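PDB 5DQP: EDTA monooxygenase from EDTA-degrading bacterium BNC1, which probably catalyses the flavin-dependent oxidative breakdown of EDTA with molecular oxygen, using reduced FMN supplied by a partner flavin reductase. Local coordinates for residues L105-Q108 with I109-N113; L114-G117 with G118-G121; A141-D144 with N145-R149; H158-W161 with N162-K165. All coordinates share one frame; numbering follows the deposited sequence.

Contact 1. Residues L105-Q108 with I109-N113; sequences LARQ and IASVN
Ser-111 and Arg-107 meet one helical turn apart, and the polar bonds of this pair set it off from its neighbours. The Arg-107 carbonyl oxygen is gripped twice by one residue: Ser-111 N reaches Arg-107 O at 2.9 Å and Ser-111 OG reaches it at 2.5 Å, the two donors coming from opposite faces of the carbonyl plane. OG can do so because it sits beside its own backbone N, anti to the carbonyl carbon (chi1 -57°), and so folds back along the helix. The same hydroxyl also accepts from Asp-74 N of the second subunit; an alanine in its place would probably leave that amide without its acceptor and Arg-107 O with the backbone N of that residue but no hydroxyl. Ordinary i to i+4 bonds flank the pair, among them Ile-109 N to Leu-105 O at 3.0 Å and Val-112 N to Gln-108 O at 3.0 Å.

The apolar contact between the two segments is made by Leu-105 and Ile-109, which lie side by side and point the same way, with Leu-105 CD2 3.9 Å from Ile-109 CG1. Both also touch Trp-122 of strand 120-125. On the subunit boundary, Arg-107 forms a salt bridge to Asp-57 of the second subunit and Gln-108 bonds to its Gln-108. Helix 102-115 is the helix of the beta-alpha-beta unit 90-96, 102-115, 120-125, in keeping with the TIM-barrel fold of luciferase-like monooxygenases.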
ATOM      1  N   LEU A 105      -7.262  -6.748  -2.101  1.00 17.59           N
ATOM      2  CA  LEU A 105      -6.623  -6.913  -0.796  1.00 21.78           C
ATOM      3  C   LEU A 105      -5.692  -8.123  -0.773  1.00 18.43           C
ATOM      4  O   LEU A 105      -4.561  -8.037  -0.278  1.00 20.63           O
ATOM      5  CB  LEU A 105      -7.682  -7.024   0.298  1.00 20.63           C
ATOM      6  CG  LEU A 105      -7.106  -7.052   1.716  1.00 21.88           C
ATOM      7  CD1 LEU A 105      -8.063  -6.438   2.672  1.00 25.89           C
ATOM      8  CD2 LEU A 105      -6.812  -8.506   2.129  1.00 27.89           C
ATOM      9  N   ALA A 106      -6.153  -9.272  -1.286  1.00 22.10           N
ATOM     10  CA  ALA A 106      -5.293 -10.461  -1.340  1.00 19.48           C
ATOM     11  C   ALA A 106      -3.968 -10.141  -2.033  1.00 22.99           C
ATOM     12  O   ALA A 106      -2.876 -10.501  -1.563  1.00 20.24           O
ATOM     13  CB  ALA A 106      -6.023 -11.599  -2.076  1.00 16.92           C
ATOM     14  N   ARG A 107      -4.067  -9.443  -3.158  1.00 18.64           N
ATOM     15  CA  ARG A 107      -2.929  -9.143  -4.005  1.00 20.16           C
ATOM     16  C   ARG A 107      -1.999  -8.109  -3.368  1.00 21.63           C
ATOM     17  O   ARG A 107      -0.772  -8.199  -3.500  1.00 18.47           O
ATOM     18  CB  ARG A 107      -3.473  -8.659  -5.341  1.00 24.43           C
ATOM     19  CG  ARG A 107      -2.583  -7.766  -6.084  1.00 33.13           C
ATOM     20  CD  ARG A 107      -3.204  -7.378  -7.401  1.00 26.34           C
ATOM     21  NE  ARG A 107      -2.164  -7.371  -8.410  1.00 25.68           N
ATOM     22  CZ  ARG A 107      -2.105  -6.509  -9.411  1.00 25.10           C
ATOM     23  NH1 ARG A 107      -1.113  -6.597 -10.277  1.00 25.67           N
ATOM     24  NH2 ARG A 107      -3.032  -5.564  -9.542  1.00 21.94           N
ATOM     25  N   GLN A 108      -2.560  -7.134  -2.656  1.00 21.32           N
ATOM     26  CA  GLN A 108      -1.728  -6.098  -2.060  1.00 21.88           C
ATOM     27  C   GLN A 108      -1.013  -6.601  -0.801  1.00 16.87           C
ATOM     28  O   GLN A 108       0.180  -6.338  -0.621  1.00 20.13           O
ATOM     29  CB  GLN A 108      -2.580  -4.863  -1.780  1.00 16.61           C
ATOM     30  CG  GLN A 108      -2.931  -4.101  -3.040  1.00 20.63           C
ATOM     31  CD  GLN A 108      -3.646  -2.791  -2.736  1.00 28.18           C
ATOM     32  OE1 GLN A 108      -4.240  -2.642  -1.673  1.00 26.46           O
ATOM     33  NE2 GLN A 108      -3.590  -1.839  -3.671  1.00 27.28           N
ATOM     34  N   ILE A 109      -1.695  -7.361   0.052  1.00 18.67           N
ATOM     35  CA  ILE A 109      -0.995  -7.971   1.188  1.00 19.94           C
ATOM     36  C   ILE A 109       0.040  -8.991   0.701  1.00 17.66           C
ATOM     37  O   ILE A 109       1.142  -9.086   1.250  1.00 17.55           O
ATOM     38  CB  ILE A 109      -1.993  -8.618   2.167  1.00 16.93           C
ATOM     39  CG1 ILE A 109      -3.018  -7.591   2.667  1.00 17.49           C
ATOM     40  CG2 ILE A 109      -1.249  -9.342   3.329  1.00 16.66           C
ATOM     41  CD1 ILE A 109      -2.433  -6.461   3.476  1.00 21.04           C
ATOM     42  N   ALA A 110      -0.309  -9.790  -0.306  1.00 16.45           N
ATOM     43  CA  ALA A 110       0.630 -10.802  -0.793  1.00 20.39           C
ATOM     44  C   ALA A 110       1.832 -10.156  -1.459  1.00 18.33           C
ATOM     45  O   ALA A 110       2.956 -10.662  -1.348  1.00 23.45           O
ATOM     46  CB  ALA A 110      -0.065 -11.761  -1.762  1.00 13.80           C
ATOM     47  N   SER A 111       1.621  -9.029  -2.140  1.00 19.59           N
ATOM     48  CA  SER A 111       2.736  -8.319  -2.748  1.00 17.53           C
ATOM     49  C   SER A 111       3.670  -7.778  -1.684  1.00 18.90           C
ATOM     50  O   SER A 111       4.890  -7.884  -1.814  1.00 21.06           O
ATOM     51  CB  SER A 111       2.251  -7.156  -3.626  1.00 19.02           C
ATOM     52  OG  SER A 111       1.370  -7.567  -4.647  1.00 23.64           O
ATOM     53  N   VAL A 112       3.121  -7.129  -0.651  1.00 16.71           N
ATOM     54  CA  VAL A 112       4.014  -6.472   0.278  1.00 19.34           C
ATOM     55  C   VAL A 112       4.737  -7.523   1.095  1.00 21.78           C
ATOM     56  O   VAL A 112       5.910  -7.343   1.461  1.00 21.81           O
ATOM     57  CB  VAL A 112       3.270  -5.439   1.155  1.00 18.19           C
ATOM     58  CG1 VAL A 112       2.380  -6.117   2.207  1.00 18.80           C
ATOM     59  CG2 VAL A 112       4.274  -4.492   1.797  1.00 17.30           C
ATOM     60  N   ASN A 113       4.073  -8.648   1.359  1.00 18.75           N
ATOM     61  CA  ASN A 113       4.715  -9.737   2.084  1.00 14.77           C
ATOM     62  C   ASN A 113       5.901 -10.276   1.300  1.00 22.41           C
ATOM     63  O   ASN A 113       7.032 -10.341   1.811  1.00 22.92           O
ATOM     64  CB  ASN A 113       3.706 -10.862   2.354  1.00 16.36           C
ATOM     65  CG  ASN A 113       4.234 -11.887   3.342  1.00 21.84           C
ATOM     66  OD1 ASN A 113       4.777 -11.528   4.406  1.00 21.06           O
ATOM     67  ND2 ASN A 113       4.083 -13.158   3.012  1.00 19.87           N
TER

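Contact 2. Residues L114-G117 with G118-G121; sequences LLSG and GRIG
Ser-116 and Arg-119 face each other across a turn that passes through two glycines, where helix 102-115 ends in a Schellman motif and the chain swings into strand 120-125. Gly-117 carries the positive phi (85°) of the motif; its N bonds back to Leu-114 O at 3.0 Å, while Gly-118 N probably reaches Asn-113 O, one residue earlier.

Ser-116 has the most surface buried here. Its OG stands between the backbone N and the carbonyl carbon (chi1 63°), which turns it into the loop, where it accepts from Arg-119 N at 3.1 Å. The hydroxyl's one proton can serve the carbonyls of Val-112 and Asn-113, both within hydrogen-bonding reach, by turns or shared, so one small side chain ties the last helical turn to the chain that leaves it.

Gly-118 follows with a second positive phi (92°). A side chain at this position would run into Gly-117 O, and at both glycines the backbone path itself calls for the residue.

Arg-119 lies with CB 3.5 Å from Ser-116 OG, and its chain then bends at chi2 and chi3. That course leaves Ser-116 O at the edge of the guanidinium, in its plane; the bond from NH1 is weak at best and the place of the oxygen uncertain. The firmer partners of the group are the carbonyls of Val-86 and Ile-89, both reached by NH2, which link the turn to the segment leading into the neighbouring strand 90-96. At the start of strand 120-125, Ile-120 CG1 rests 3.5 Å from Ser-116 OG.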
ATOM      1  N   LEU A 114       5.645 -10.667   0.049  1.00 16.72           N
ATOM      2  CA  LEU A 114       6.675 -11.214  -0.831  1.00 23.39           C
ATOM      3  C   LEU A 114       7.787 -10.196  -1.075  1.00 21.99           C
ATOM      4  O   LEU A 114       8.975 -10.516  -0.942  1.00 21.11           O
ATOM      5  CB  LEU A 114       6.026 -11.660  -2.143  1.00 19.13           C
ATOM      6  CG  LEU A 114       6.822 -12.472  -3.165  1.00 26.88           C
ATOM      7  CD1 LEU A 114       7.374 -13.715  -2.528  1.00 25.40           C
ATOM      8  CD2 LEU A 114       5.908 -12.865  -4.326  1.00 16.87           C
ATOM      9  N   LEU A 115       7.422  -8.947  -1.377  1.00 22.50           N
ATOM     10  CA  LEU A 115       8.438  -7.932  -1.626  1.00 20.03           C
ATOM     11  C   LEU A 115       9.313  -7.682  -0.412  1.00 23.41           C
ATOM     12  O   LEU A 115      10.493  -7.335  -0.569  1.00 24.21           O
ATOM     13  CB  LEU A 115       7.803  -6.616  -2.056  1.00 21.32           C
ATOM     14  CG  LEU A 115       7.481  -6.469  -3.530  1.00 29.22           C
ATOM     15  CD1 LEU A 115       6.633  -5.228  -3.658  1.00 21.75           C
ATOM     16  CD2 LEU A 115       8.769  -6.379  -4.405  1.00 22.63           C
ATOM     17  N   SER A 116       8.767  -7.808   0.807  1.00 21.14           N
ATOM     18  CA  SER A 116       9.577  -7.564   1.993  1.00 24.23           C
ATOM     19  C   SER A 116      10.374  -8.787   2.429  1.00 21.98           C
ATOM     20  O   SER A 116      11.077  -8.718   3.438  1.00 23.23           O
ATOM     21  CB  SER A 116       8.702  -7.087   3.163  1.00 19.27           C
ATOM     22  OG  SER A 116       7.773  -8.087   3.522  1.00 18.96           O
ATOM     23  N   GLY A 117      10.265  -9.907   1.728  1.00 24.13           N
ATOM     24  CA  GLY A 117      10.900 -11.114   2.212  1.00 20.57           C
ATOM     25  C   GLY A 117      10.078 -11.901   3.206  1.00 20.68           C
ATOM     26  O   GLY A 117      10.637 -12.734   3.929  1.00 22.54           O
ATOM     27  N   GLY A 118       8.764 -11.691   3.255  1.00 16.79           N
ATOM     28  CA  GLY A 118       7.910 -12.452   4.159  1.00 15.64           C
ATOM     29  C   GLY A 118       7.693 -11.797   5.502  1.00 19.12           C
ATOM     30  O   GLY A 118       7.454 -12.494   6.508  1.00 16.45           O
ATOM     31  N   ARG A 119       7.760 -10.472   5.554  1.00 17.84           N
ATOM     32  CA  ARG A 119       7.725  -9.756   6.813  1.00 16.09           C
ATOM     33  C   ARG A 119       6.380  -9.105   7.155  1.00 14.83           C
ATOM     34  O   ARG A 119       6.300  -8.449   8.186  1.00 19.80           O
ATOM     35  CB  ARG A 119       8.849  -8.698   6.834  1.00 15.21           C
ATOM     36  CG  ARG A 119      10.262  -9.317   6.951  1.00 15.76           C
ATOM     37  CD  ARG A 119      11.250  -8.494   6.193  1.00 20.00           C
ATOM     38  NE  ARG A 119      11.403  -7.281   6.914  1.00 28.85           N
ATOM     39  CZ  ARG A 119      11.744  -6.109   6.414  1.00 32.14           C
ATOM     40  NH1 ARG A 119      12.003  -5.937   5.115  1.00 21.25           N
ATOM     41  NH2 ARG A 119      11.819  -5.104   7.269  1.00 19.83           N
ATOM     42  N   ILE A 120       5.318  -9.266   6.356  1.00 21.57           N
ATOM     43  CA  ILE A 120       4.092  -8.474   6.526  1.00 20.15           C
ATOM     44  C   ILE A 120       2.903  -9.378   6.864  1.00 22.40           C
ATOM     45  O   ILE A 120       2.616 -10.326   6.129  1.00 25.21           O
ATOM     46  CB  ILE A 120       3.772  -7.640   5.265  1.00 22.86           C
ATOM     47  CG1 ILE A 120       4.889  -6.635   4.953  1.00 21.37           C
ATOM     48  CG2 ILE A 120       2.419  -6.926   5.405  1.00 24.44           C
ATOM     49  CD1 ILE A 120       5.153  -5.643   6.024  1.00 23.15           C
ATOM     50  N   GLY A 121       2.189  -9.059   7.950  1.00 13.17           N
ATOM     51  CA  GLY A 121       0.911  -9.666   8.255  1.00 16.75           C
ATOM     52  C   GLY A 121      -0.268  -8.699   8.063  1.00 23.58           C
ATOM     53  O   GLY A 121      -0.111  -7.510   7.770  1.00 20.73           O
TER

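Contact 3. Residues A141-D144 with N145-R149; sequences ATHD and NRYER. With SO4 (sulfate ion), chain D.
Tyr-147 runs back past His-143, one turn earlier in helix 143-161, toward a sulfate ion. Its CB lies 3.9 Å from His-143 O, and CD2 comes to 3.5 Å from that oxygen, which sits at the edge of the phenol ring and in its plane. CD2 is also placed over one face of the imidazole, toward its rim. Farther out, CE2 approaches His-143 CE1 at 3.6 Å, the two ring planes meeting obliquely at 56°. CE2 and CZ both lie near sulfate O4, which sits at the ring edge and in its plane. At the tip, OH bonds to sulfate O4 at 2.4 Å, a very short separation whose exact value is doubtful.

His-143 has CG anti to the backbone N (chi1 -176°), which carries CE1 to within 3.3 Å of sulfate O1 and sets ND1 over a face of the Arg-146 guanidinium. At the helix start, Thr-142 is the N-cap: its OG1 accepts from Asn-145 N at 3.3 Å, while a water bridges Thr-142 N and Asn-145 ND2.

His-143, Tyr-147 and Ser-216 are all predicted to bind FMN. An anion bonded by Tyr-147 and Ser-216 beside His-143 is consistent with a place for the FMN phosphate, probably filled here from the crystallisation liquor.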
ATOM      1  N   ALA A 141     -23.446  -2.492   8.364  1.00 28.91           N
ATOM      2  CA  ALA A 141     -24.264  -3.687   8.479  1.00 31.75           C
ATOM      3  C   ALA A 141     -24.431  -4.072   9.951  1.00 31.54           C
ATOM      4  O   ALA A 141     -23.720  -3.591  10.835  1.00 33.66           O
ATOM      5  CB  ALA A 141     -23.638  -4.833   7.685  1.00 33.66           C
ATOM      6  N   THR A 142     -25.380  -4.962  10.218  1.00 32.49           N
ATOM      7  CA  THR A 142     -25.491  -5.479  11.574  1.00 32.08           C
ATOM      8  C   THR A 142     -24.225  -6.238  11.955  1.00 36.75           C
ATOM      9  O   THR A 142     -23.451  -6.686  11.103  1.00 35.35           O
ATOM     10  CB  THR A 142     -26.685  -6.425  11.713  1.00 35.93           C
ATOM     11  OG1 THR A 142     -26.456  -7.587  10.910  1.00 39.06           O
ATOM     12  CG2 THR A 142     -27.993  -5.756  11.276  1.00 31.26           C
ATOM     13  N   HIS A 143     -24.055  -6.424  13.263  1.00 35.89           N
ATOM     14  CA  HIS A 143     -22.940  -7.196  13.801  1.00 38.44           C
ATOM     15  C   HIS A 143     -22.825  -8.580  13.149  1.00 39.84           C
ATOM     16  O   HIS A 143     -21.731  -9.012  12.766  1.00 38.75           O
ATOM     17  CB  HIS A 143     -23.109  -7.308  15.318  1.00 40.55           C
ATOM     18  CG  HIS A 143     -21.977  -7.996  16.005  1.00 42.45           C
ATOM     19  ND1 HIS A 143     -20.781  -7.365  16.278  1.00 44.62           N
ATOM     20  CD2 HIS A 143     -21.855  -9.262  16.470  1.00 46.37           C
ATOM     21  CE1 HIS A 143     -19.972  -8.215  16.886  1.00 46.84           C
ATOM     22  NE2 HIS A 143     -20.599  -9.372  17.015  1.00 50.61           N
ATOM     23  N   ASP A 144     -23.947  -9.289  13.003  1.00 39.01           N
ATOM     24  CA  ASP A 144     -23.893 -10.637  12.447  1.00 37.45           C
ATOM     25  C   ASP A 144     -23.512 -10.635  10.970  1.00 37.46           C
ATOM     26  O   ASP A 144     -22.809 -11.541  10.510  1.00 39.23           O
ATOM     27  CB  ASP A 144     -25.232 -11.346  12.632  1.00 43.04           C
ATOM     28  CG  ASP A 144     -25.518 -11.691  14.083  1.00 58.66           C
ATOM     29  OD1 ASP A 144     -24.554 -11.978  14.828  1.00 69.60           O
ATOM     30  OD2 ASP A 144     -26.708 -11.670  14.475  1.00 67.54           O
ATOM     31  N   ASN A 145     -23.990  -9.655  10.195  1.00 36.42           N
ATOM     32  CA  ASN A 145     -23.677  -9.659   8.763  1.00 36.72           C
ATOM     33  C   ASN A 145     -22.237  -9.230   8.518  1.00 30.58           C
ATOM     34  O   ASN A 145     -21.580  -9.747   7.611  1.00 30.15           O
ATOM     35  CB  ASN A 145     -24.638  -8.753   7.983  1.00 33.00           C
ATOM     36  CG  ASN A 145     -26.010  -9.381   7.783  1.00 44.71           C
ATOM     37  OD1 ASN A 145     -26.187 -10.593   7.926  1.00 43.42           O
ATOM     38  ND2 ASN A 145     -26.991  -8.549   7.443  1.00 40.89           N
ATOM     39  N   ARG A 146     -21.750  -8.262   9.295  1.00 31.39           N
ATOM     40  CA  ARG A 146     -20.332  -7.914   9.311  1.00 33.68           C
ATOM     41  C   ARG A 146     -19.448  -9.146   9.365  1.00 27.65           C
ATOM     42  O   ARG A 146     -18.514  -9.302   8.573  1.00 24.69           O
ATOM     43  CB  ARG A 146     -20.029  -7.027  10.522  1.00 31.98           C
ATOM     44  CG  ARG A 146     -20.199  -5.522  10.287  1.00 36.78           C
ATOM     45  CD  ARG A 146     -19.730  -4.727  11.522  1.00 37.15           C
ATOM     46  NE  ARG A 146     -20.802  -4.574  12.503  1.00 43.61           N
ATOM     47  CZ  ARG A 146     -20.617  -4.238  13.775  1.00 45.49           C
ATOM     48  NH1 ARG A 146     -19.395  -4.032  14.236  1.00 62.12           N
ATOM     49  NH2 ARG A 146     -21.655  -4.127  14.592  1.00 59.72           N
ATOM     50  N   TYR A 147     -19.713 -10.021  10.322  1.00 29.61           N
ATOM     51  CA  TYR A 147     -18.823 -11.137  10.553  1.00 31.41           C
ATOM     52  C   TYR A 147     -19.057 -12.263   9.556  1.00 30.97           C
ATOM     53  O   TYR A 147     -18.103 -12.942   9.154  1.00 29.84           O
ATOM     54  CB  TYR A 147     -18.953 -11.584  12.011  1.00 31.66           C
ATOM     55  CG  TYR A 147     -17.999 -10.782  12.857  1.00 29.87           C
ATOM     56  CD1 TYR A 147     -16.647 -11.069  12.836  1.00 31.80           C
ATOM     57  CD2 TYR A 147     -18.433  -9.693  13.615  1.00 35.17           C
ATOM     58  CE1 TYR A 147     -15.741 -10.329  13.553  1.00 31.22           C
ATOM     59  CE2 TYR A 147     -17.529  -8.942  14.346  1.00 37.07           C
ATOM     60  CZ  TYR A 147     -16.181  -9.278  14.306  1.00 37.10           C
ATOM     61  OH  TYR A 147     -15.247  -8.575  15.013  1.00 42.64           O
ATOM     62  N   GLU A 148     -20.289 -12.437   9.091  1.00 29.37           N
ATOM     63  CA  GLU A 148     -20.520 -13.409   8.032  1.00 30.72           C
ATOM     64  C   GLU A 148     -19.828 -12.983   6.738  1.00 30.26           C
ATOM     65  O   GLU A 148     -19.270 -13.813   6.011  1.00 28.47           O
ATOM     66  CB  GLU A 148     -22.025 -13.593   7.822  1.00 36.02           C
ATOM     67  CG  GLU A 148     -22.372 -14.384   6.582  1.00 38.40           C
ATOM     68  CD  GLU A 148     -23.866 -14.644   6.454  1.00 54.01           C
ATOM     69  OE1 GLU A 148     -24.248 -15.810   6.215  1.00 66.00           O
ATOM     70  OE2 GLU A 148     -24.658 -13.687   6.591  1.00 53.30           O
ATOM     71  N   ARG A 149     -19.869 -11.693   6.425  1.00 27.97           N
ATOM     72  CA  ARG A 149     -19.119 -11.199   5.278  1.00 28.45           C
ATOM     73  C   ARG A 149     -17.628 -11.414   5.475  1.00 24.41           C
ATOM     74  O   ARG A 149     -16.927 -11.856   4.553  1.00 21.78           O
ATOM     75  CB  ARG A 149     -19.433  -9.720   5.066  1.00 27.92           C
ATOM     76  CG  ARG A 149     -18.704  -9.065   3.929  1.00 29.36           C
ATOM     77  CD  ARG A 149     -19.291  -7.670   3.752  1.00 32.28           C
ATOM     78  NE  ARG A 149     -18.629  -6.891   2.724  1.00 44.12           N
ATOM     79  CZ  ARG A 149     -19.076  -6.799   1.478  1.00 47.59           C
ATOM     80  NH1 ARG A 149     -18.422  -6.057   0.603  1.00 32.13           N
ATOM     81  NH2 ARG A 149     -20.181  -7.445   1.112  1.00 39.20           N
TER
HETATM   82  S   SO4 D 502     -16.096  -7.063  17.912  1.00 59.87           S
HETATM   83  O1  SO4 D 502     -17.421  -6.723  18.435  1.00 61.51           O
HETATM   84  O2  SO4 D 502     -15.098  -6.230  18.582  1.00 66.42           O
HETATM   85  O3  SO4 D 502     -15.781  -8.474  18.139  1.00 45.93           O
HETATM   86  O4  SO4 D 502     -16.085  -6.796  16.473  1.00 63.54           O
HETATM   87  O   HOH W   1     -26.856  -5.689   7.790  1.00 35.65           O

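Contact 4. Residues H158-W161 with N162-K165; sequences HGLW and NSWK
The carboxamide of Asn-162 lies against His-158 O at the end of helix 143-161, next to two flat groups of the last turn, His-158 and Trp-161. Trp-161 CZ3 stands 3.9 Å above one face of the His-158 imidazole, toward its rim, while His-158 CE1 lies at the edge of the indole and in its plane. The other end of the indole is fixed by a bond from NE1 to Ala-106 O of helix 102-115. From here the chain turns toward strand 164-165, half of a small antiparallel pair with strand 181-182.

Asn-162 N bonds to His-158 O at 3.1 Å and, weakly, to Gly-159 O. Because CG lies beside the backbone N and anti to the carbonyl carbon (chi1 -70°), the carboxamide folds back over the turn, with Asn-162 CG 3.6 Å from His-158 O; its side chain also touches Leu-202. An alanine here would remove the carboxamide and would probably open a gap beside His-158 O and cost part of the packing on Leu-202.

Ser-163 completes the turn by gripping Leu-160 O twice. Its N, 3.1 Å from Leu-160 O, stands well above the carbonyl plane (67° out of it), whereas the hydroxyl, which also accepts from Leu-198 N, comes in much closer to that plane: Ser-163 OG donates to Leu-160 O at 2.9 Å.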
ATOM      1  N   HIS A 158      -7.743 -16.494   1.447  1.00 22.27           N
ATOM      2  CA  HIS A 158      -6.876 -17.664   1.580  1.00 24.28           C
ATOM      3  C   HIS A 158      -6.878 -18.495   0.302  1.00 24.97           C
ATOM      4  O   HIS A 158      -5.825 -18.975  -0.142  1.00 24.61           O
ATOM      5  CB  HIS A 158      -7.282 -18.513   2.786  1.00 27.15           C
ATOM      6  CG  HIS A 158      -6.627 -18.078   4.061  1.00 30.19           C
ATOM      7  ND1 HIS A 158      -5.312 -18.366   4.354  1.00 28.15           N
ATOM      8  CD2 HIS A 158      -7.089 -17.335   5.095  1.00 28.04           C
ATOM      9  CE1 HIS A 158      -4.999 -17.842   5.525  1.00 34.08           C
ATOM     10  NE2 HIS A 158      -6.058 -17.204   5.992  1.00 30.12           N
ATOM     11  N   GLY A 159      -8.050 -18.650  -0.320  1.00 22.18           N
ATOM     12  CA  GLY A 159      -8.114 -19.322  -1.606  1.00 21.53           C
ATOM     13  C   GLY A 159      -7.249 -18.659  -2.663  1.00 22.85           C
ATOM     14  O   GLY A 159      -6.547 -19.338  -3.413  1.00 22.05           O
ATOM     15  N   LEU A 160      -7.262 -17.323  -2.718  1.00 20.76           N
ATOM     16  CA  LEU A 160      -6.423 -16.604  -3.677  1.00 18.13           C
ATOM     17  C   LEU A 160      -4.943 -16.795  -3.388  1.00 19.22           C
ATOM     18  O   LEU A 160      -4.141 -17.004  -4.308  1.00 19.22           O
ATOM     19  CB  LEU A 160      -6.773 -15.115  -3.679  1.00 16.47           C
ATOM     20  CG  LEU A 160      -8.123 -14.857  -4.341  1.00 20.09           C
ATOM     21  CD1 LEU A 160      -8.563 -13.406  -4.199  1.00 19.84           C
ATOM     22  CD2 LEU A 160      -8.042 -15.253  -5.827  1.00 19.82           C
ATOM     23  N   TRP A 161      -4.546 -16.672  -2.125  1.00 19.79           N
ATOM     24  CA  TRP A 161      -3.143 -16.876  -1.794  1.00 23.02           C
ATOM     25  C   TRP A 161      -2.641 -18.235  -2.277  1.00 24.71           C
ATOM     26  O   TRP A 161      -1.498 -18.351  -2.727  1.00 23.71           O
ATOM     27  CB  TRP A 161      -2.933 -16.711  -0.292  1.00 19.64           C
ATOM     28  CG  TRP A 161      -2.971 -15.270   0.127  1.00 17.61           C
ATOM     29  CD1 TRP A 161      -2.752 -14.169  -0.664  1.00 19.11           C
ATOM     30  CD2 TRP A 161      -3.294 -14.772   1.426  1.00 17.49           C
ATOM     31  NE1 TRP A 161      -2.893 -13.010   0.079  1.00 17.66           N
ATOM     32  CE2 TRP A 161      -3.237 -13.356   1.361  1.00 19.37           C
ATOM     33  CE3 TRP A 161      -3.627 -15.382   2.637  1.00 21.07           C
ATOM     34  CZ2 TRP A 161      -3.482 -12.552   2.467  1.00 17.88           C
ATOM     35  CZ3 TRP A 161      -3.882 -14.582   3.728  1.00 19.92           C
ATOM     36  CH2 TRP A 161      -3.798 -13.181   3.638  1.00 18.96           C
ATOM     37  N   ASN A 162      -3.483 -19.268  -2.227  1.00 21.04           N
ATOM     38  CA  ASN A 162      -3.022 -20.603  -2.584  1.00 21.91           C
ATOM     39  C   ASN A 162      -3.156 -20.917  -4.050  1.00 20.25           C
ATOM     40  O   ASN A 162      -2.744 -22.003  -4.453  1.00 25.49           O
ATOM     41  CB  ASN A 162      -3.767 -21.665  -1.778  1.00 27.56           C
ATOM     42  CG  ASN A 162      -3.363 -21.648  -0.333  1.00 27.32           C
ATOM     43  OD1 ASN A 162      -2.222 -21.326  -0.009  1.00 28.29           O
ATOM     44  ND2 ASN A 162      -4.293 -21.968   0.548  1.00 27.64           N
ATOM     45  N   SER A 163      -3.716 -20.004  -4.855  1.00 24.67           N
ATOM     46  CA  SER A 163      -4.104 -20.320  -6.223  1.00 24.09           C
ATOM     47  C   SER A 163      -2.948 -20.250  -7.221  1.00 27.42           C
ATOM     48  O   SER A 163      -3.137 -20.669  -8.372  1.00 26.94           O
ATOM     49  CB  SER A 163      -5.236 -19.391  -6.690  1.00 19.08           C
ATOM     50  OG  SER A 163      -4.757 -18.060  -6.888  1.00 25.41           O
ATOM     51  N   TRP A 164      -1.780 -19.716  -6.836  1.00 25.20           N
ATOM     52  CA  TRP A 164      -0.603 -19.709  -7.707  1.00 21.60           C
ATOM     53  C   TRP A 164       0.591 -20.159  -6.883  1.00 24.75           C
ATOM     54  O   TRP A 164       1.104 -19.392  -6.067  1.00 27.35           O
ATOM     55  CB  TRP A 164      -0.339 -18.338  -8.320  1.00 23.94           C
ATOM     56  CG  TRP A 164       0.833 -18.347  -9.290  1.00 19.56           C
ATOM     57  CD1 TRP A 164       1.444 -19.450  -9.856  1.00 25.49           C
ATOM     58  CD2 TRP A 164       1.524 -17.212  -9.803  1.00 19.71           C
ATOM     59  NE1 TRP A 164       2.461 -19.058 -10.702  1.00 20.69           N
ATOM     60  CE2 TRP A 164       2.520 -17.691 -10.698  1.00 23.93           C
ATOM     61  CE3 TRP A 164       1.375 -15.837  -9.640  1.00 19.80           C
ATOM     62  CZ2 TRP A 164       3.382 -16.837 -11.368  1.00 20.64           C
ATOM     63  CZ3 TRP A 164       2.226 -14.995 -10.319  1.00 21.88           C
ATOM     64  CH2 TRP A 164       3.211 -15.495 -11.174  1.00 21.22           C
ATOM     65  N   LYS A 165       1.030 -21.396  -7.103  1.00 24.53           N
ATOM     66  CA  LYS A 165       2.217 -21.937  -6.454  1.00 28.76           C
ATOM     67  C   LYS A 165       3.325 -21.979  -7.507  1.00 28.75           C
ATOM     68  O   LYS A 165       3.417 -22.917  -8.292  1.00 26.55           O
ATOM     69  CB  LYS A 165       1.924 -23.303  -5.855  1.00 28.59           C
ATOM     70  CG  LYS A 165       0.919 -23.238  -4.693  1.00 30.23           C
ATOM     71  CD  LYS A 165       0.520 -24.626  -4.183  1.00 32.05           C
ATOM     72  CE  LYS A 165      -0.614 -24.504  -3.169  1.00 33.94           C
ATOM     73  NZ  LYS A 165      -1.022 -25.812  -2.586  1.00 40.73           N
TER

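Overall arrangement
Followed from the N terminus, the four contacts come in series, none nested in another, and each is local. Contact 1 lies within helix 102-115, and contact 2 closes the turn that carries that helix into strand 120-125, completing a beta-alpha-beta unit; Val-112 packs on Ile-120 where they join. Contacts 3 and 4 take opposite ends of helix 143-161, their centres about 25 Å apart: 141-149 opens it at the predicted FMN site, and 158-165 leads out of it toward the small strand pair. The chain returns at contact 4 to lie against contact 1, Leu-160 on Ala-106 and Trp-161 on Ile-109, tying the two helices together, while contacts 1 and 2, and Trp-164 of contact 4, also meet the second subunit.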